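Long-range contact in phosphate-binding protein (Unidentified prokaryotic organism, PDB 3W9V), which binds inorganic phosphate as a secreted member of the PstS family of phosphate-transport proteins: residues 221-233 against 240-252. The protein carries 1 engineered substitution. Sequence-based numbering, arbitrary orientation.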
loop_
_atom_site.group_PDB
_atom_site.type_symbol
_atom_site.label_atom_id
_atom_site.label_comp_id
_atom_site.label_asym_id
_atom_site.label_seq_id
_atom_site.Cartn_x
_atom_site.Cartn_y
_atom_site.Cartn_z
ATOM N N ALA A 221 12.337 -9.859 -12.115
ATOM C CA ALA A 221 13.678 -9.537 -12.591
ATOM C C ALA A 221 13.782 -8.084 -13.053
ATOM O O ALA A 221 14.810 -7.438 -12.866
ATOM C CB ALA A 221 14.088 -10.487 -13.710
ATOM N N GLY A 222 12.706 -7.574 -13.642
ATOM C CA GLY A 222 12.680 -6.209 -14.137
ATOM C C GLY A 222 12.860 -5.140 -13.071
ATOM O O GLY A 222 13.292 -4.026 -13.372
ATOM N N LEU A 223 12.528 -5.468 -11.827
ATOM C CA LEU A 223 12.711 -4.525 -10.729
ATOM C C LEU A 223 14.190 -4.249 -10.466
ATOM O O LEU A 223 14.537 -3.233 -9.864
ATOM C CB LEU A 223 12.040 -5.038 -9.452
ATOM C CG LEU A 223 10.515 -5.180 -9.489
ATOM C CD1 LEU A 223 10.010 -5.800 -8.198
ATOM C CD2 LEU A 223 9.840 -3.836 -9.742
ATOM N N ASP A 224 15.054 -5.154 -10.923
ATOM C CA ASP A 224 16.496 -5.014 -10.727
ATOM C C ASP A 224 17.199 -4.355 -11.914
ATOM O O ASP A 224 18.417 -4.182 -11.898
ATOM C CB ASP A 224 17.136 -6.373 -10.428
ATOM C CG ASP A 224 16.758 -6.906 -9.062
ATOM O OD1 ASP A 224 16.808 -6.132 -8.087
ATOM O OD2 ASP A 224 16.409 -8.101 -8.961
ATOM N N ASP A 225 16.436 -3.991 -12.940
ATOM C CA ASP A 225 16.988 -3.289 -14.096
ATOM C C ASP A 225 16.975 -1.788 -13.812
ATOM O O ASP A 225 15.942 -1.133 -13.957
ATOM C CB ASP A 225 16.165 -3.600 -15.351
ATOM C CG ASP A 225 16.738 -2.964 -16.613
ATOM O OD1 ASP A 225 17.679 -2.149 -16.520
ATOM O OD2 ASP A 225 16.231 -3.275 -17.713
ATOM N N ALA A 226 18.124 -1.245 -13.421
ATOM C CA ALA A 226 18.203 0.156 -13.022
ATOM C C ALA A 226 18.230 1.125 -14.200
ATOM O O ALA A 226 18.388 2.330 -14.007
ATOM C CB ALA A 226 19.399 0.390 -12.103
ATOM N N THR A 227 18.078 0.608 -15.415
ATOM C CA THR A 227 17.843 1.486 -16.555
ATOM C C THR A 227 16.345 1.719 -16.755
ATOM O O THR A 227 15.946 2.466 -17.643
ATOM C CB THR A 227 18.465 0.951 -17.866
ATOM O OG1 THR A 227 17.762 -0.217 -18.302
ATOM C CG2 THR A 227 19.937 0.623 -17.664
ATOM N N LYS A 228 15.522 1.084 -15.917
ATOM C CA LYS A 228 14.062 1.194 -16.011
ATOM C C LYS A 228 13.367 1.429 -14.668
ATOM O O LYS A 228 12.297 2.044 -14.611
ATOM C CB LYS A 228 13.473 -0.061 -16.661
ATOM C CG LYS A 228 13.896 -0.259 -18.103
ATOM C CD LYS A 228 13.342 -1.564 -18.656
ATOM C CE LYS A 228 13.789 -1.797 -20.093
ATOM N NZ LYS A 228 13.235 -0.774 -21.020
ATOM N N VAL A 229 13.959 0.910 -13.599
ATOM C CA VAL A 229 13.403 1.041 -12.258
ATOM C C VAL A 229 14.536 1.535 -11.374
ATOM O O VAL A 229 15.559 0.863 -11.240
ATOM C CB VAL A 229 12.832 -0.302 -11.738
ATOM C CG1 VAL A 229 12.336 -0.153 -10.313
ATOM C CG2 VAL A 229 11.697 -0.786 -12.634
ATOM N N ALA A 230 14.376 2.722 -10.805
ATOM C CA ALA A 230 15.486 3.349 -10.100
ATOM C C ALA A 230 15.879 2.619 -8.825
ATOM O O ALA A 230 15.029 2.146 -8.070
ATOM C CB ALA A 230 15.157 4.802 -9.785
ATOM N N ARG A 231 17.181 2.534 -8.577
ATOM C CA ARG A 231 17.642 2.218 -7.239
ATOM C C ARG A 231 17.422 3.470 -6.395
ATOM O O ARG A 231 17.398 4.584 -6.923
ATOM C CB ARG A 231 19.118 1.822 -7.246
ATOM C CG ARG A 231 19.404 0.533 -7.999
ATOM C CD ARG A 231 20.895 0.334 -8.219
ATOM N NE ARG A 231 21.163 -0.858 -9.019
ATOM C CZ ARG A 231 22.339 -1.138 -9.571
ATOM N NH1 ARG A 231 23.362 -0.307 -9.415
ATOM N NH2 ARG A 231 22.491 -2.246 -10.283
ATOM N N VAL A 232 17.213 3.286 -5.099
ATOM C CA VAL A 232 17.074 4.418 -4.190
ATOM C C VAL A 232 17.951 4.178 -2.969
ATOM O O VAL A 232 17.982 3.077 -2.427
ATOM C CB VAL A 232 15.606 4.640 -3.735
ATOM C CG1 VAL A 232 15.512 5.868 -2.837
ATOM C CG2 VAL A 232 14.682 4.808 -4.932
ATOM N N GLY A 233 18.683 5.208 -2.553
ATOM C CA GLY A 233 19.507 5.110 -1.366
ATOM C C GLY A 233 20.969 5.471 -1.554
ATOM O O GLY A 233 21.756 5.352 -0.613
ATOM N N VAL A 240 32.219 6.453 3.253
ATOM C CA VAL A 240 32.322 5.619 2.059
ATOM C C VAL A 240 31.050 5.679 1.215
ATOM O O VAL A 240 29.942 5.547 1.734
ATOM C CB VAL A 240 32.635 4.152 2.426
ATOM C CG1 VAL A 240 32.665 3.278 1.178
ATOM C CG2 VAL A 240 33.957 4.066 3.172
ATOM N N ALA A 241 31.224 5.890 -0.087
ATOM C CA ALA A 241 30.103 5.932 -1.018
ATOM C C ALA A 241 29.355 4.606 -1.023
ATOM O O ALA A 241 29.963 3.537 -1.102
ATOM C CB ALA A 241 30.590 6.270 -2.418
ATOM N N VAL A 242 28.031 4.685 -0.920
ATOM C CA VAL A 242 27.190 3.499 -0.964
ATOM C C VAL A 242 26.184 3.594 -2.103
ATOM O O VAL A 242 25.703 4.679 -2.441
ATOM C CB VAL A 242 26.448 3.265 0.372
ATOM C CG1 VAL A 242 27.442 3.040 1.502
ATOM C CG2 VAL A 242 25.531 4.430 0.693
ATOM N N GLU A 243 25.881 2.454 -2.708
ATOM C CA GLU A 243 24.874 2.399 -3.757
ATOM C C GLU A 243 23.496 2.199 -3.149
ATOM O O GLU A 243 23.351 1.586 -2.091
ATOM C CB GLU A 243 25.175 1.268 -4.742
ATOM C CG GLU A 243 26.479 1.438 -5.511
ATOM C CD GLU A 243 26.706 0.341 -6.534
ATOM O OE1 GLU A 243 25.948 -0.651 -6.528
ATOM O OE2 GLU A 243 27.645 0.472 -7.347
ATOM N N GLY A 244 22.483 2.736 -3.819
ATOM C CA GLY A 244 21.108 2.467 -3.448
ATOM C C GLY A 244 20.720 1.042 -3.799
ATOM O O GLY A 244 21.493 0.306 -4.420
ATOM N N LYS A 245 19.509 0.656 -3.410
ATOM C CA LYS A 245 19.006 -0.689 -3.652
ATOM C C LYS A 245 17.809 -0.658 -4.588
ATOM O O LYS A 245 17.119 0.354 -4.707
ATOM C CB LYS A 245 18.584 -1.343 -2.334
ATOM C CG LYS A 245 19.708 -1.527 -1.329
ATOM C CD LYS A 245 20.764 -2.488 -1.853
ATOM C CE LYS A 245 21.773 -2.836 -0.769
ATOM N NZ LYS A 245 22.374 -1.614 -0.163
ATOM N N SER A 246 17.557 -1.783 -5.244
ATOM C CA SER A 246 16.350 -1.948 -6.036
ATOM C C SER A 246 15.168 -2.140 -5.092
ATOM O O SER A 246 15.354 -2.480 -3.928
ATOM C CB SER A 246 16.478 -3.181 -6.918
ATOM O OG SER A 246 16.228 -4.344 -6.148
ATOM N N PRO A 247 13.940 -1.934 -5.594
ATOM C CA PRO A 247 12.754 -2.142 -4.755
ATOM C C PRO A 247 12.307 -3.604 -4.688
ATOM O O PRO A 247 11.161 -3.876 -4.320
ATOM C CB PRO A 247 11.689 -1.297 -5.454
ATOM C CG PRO A 247 12.083 -1.340 -6.884
ATOM C CD PRO A 247 13.592 -1.352 -6.901
ATOM N N ALA A 248 13.191 -4.532 -5.047
ATOM C CA ALA A 248 12.901 -5.951 -4.889
ATOM C C ALA A 248 12.536 -6.235 -3.441
ATOM O O ALA A 248 13.083 -5.621 -2.529
ATOM C CB ALA A 248 14.097 -6.786 -5.306
ATOM N N ALA A 249 11.610 -7.165 -3.233
ATOM C CA ALA A 249 11.101 -7.442 -1.896
ATOM C C ALA A 249 12.205 -7.839 -0.916
ATOM O O ALA A 249 12.139 -7.504 0.270
ATOM C CB ALA A 249 10.014 -8.507 -1.956
ATOM N N ALA A 250 13.231 -8.525 -1.416
ATOM C CA ALA A 250 14.366 -8.929 -0.588
ATOM C C ALA A 250 15.077 -7.742 0.061
ATOM O O ALA A 250 15.740 -7.889 1.092
ATOM C CB ALA A 250 15.355 -9.751 -1.404
ATOM N N ASN A 251 14.942 -6.567 -0.545
ATOM C CA ASN A 251 15.591 -5.374 -0.018
ATOM C C ASN A 251 14.770 -4.616 1.027
ATOM O O ASN A 251 15.256 -3.652 1.605
ATOM C CB ASN A 251 16.019 -4.453 -1.160
ATOM C CG ASN A 251 17.137 -5.049 -1.993
ATOM O OD1 ASN A 251 18.046 -5.696 -1.462
ATOM N ND2 ASN A 251 17.077 -4.844 -3.298
ATOM N N VAL A 252 13.535 -5.048 1.275
ATOM C CA VAL A 252 12.759 -4.448 2.362
ATOM C C VAL A 252 12.334 -5.456 3.437
ATOM O O VAL A 252 11.834 -5.068 4.484
ATOM C CB VAL A 252 11.510 -3.675 1.857
ATOM C CG1 VAL A 252 11.909 -2.483 0.987
ATOM C CG2 VAL A 252 10.575 -4.603 1.109
#
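The side chains of R231 and E243 run side by side, their guanidinium and carboxylate planes 23° apart; E243 OE1 stands 3.9 Å from R231 NH1, a long salt bridge of charges alone, OE1 lying well out of the guanidinium plane with no N-H aimed at it. R231 CG sits anti to its carbonyl carbon (chi1 -65°) and the chain runs extended, bringing CD within 3.8 Å of G244 O. A second carboxylate, that of D224, takes the hydroxyl of S246 nearly end-on: OD1 is 2.7 Å from S246 OG. The same OG accepts from A248 N in an ST turn (3.2 Å). Without the hydroxyl, as with an alanine in place of S246, D224 would probably lose this donor and A248 N its acceptor, leaving the carboxylate freer to turn. After S246, the P247 ring packs against V229 and, more loosely, L223, with P247 CG 3.6 Å from V229 CG1. At the base of the hairpin of strands 231-237 and 240-242, in the PBP-superfamily domain, V232 and K245 form an antiparallel hydrogen-bonded pair, V232 N to K245 O and K245 N to V232 O both 3.0 Å. At G244 a side chain would collide with V232 and G233; G244 N is hydrogen-bonded to D106 OD2 on strand 106-107, the other neighbour of strand 231-237. The chain leaving strand 240-242 is thus held by backbone bonds at K245 and, one residue on, by the S246 hydroxyl, the R231-E243 charges probably adding little.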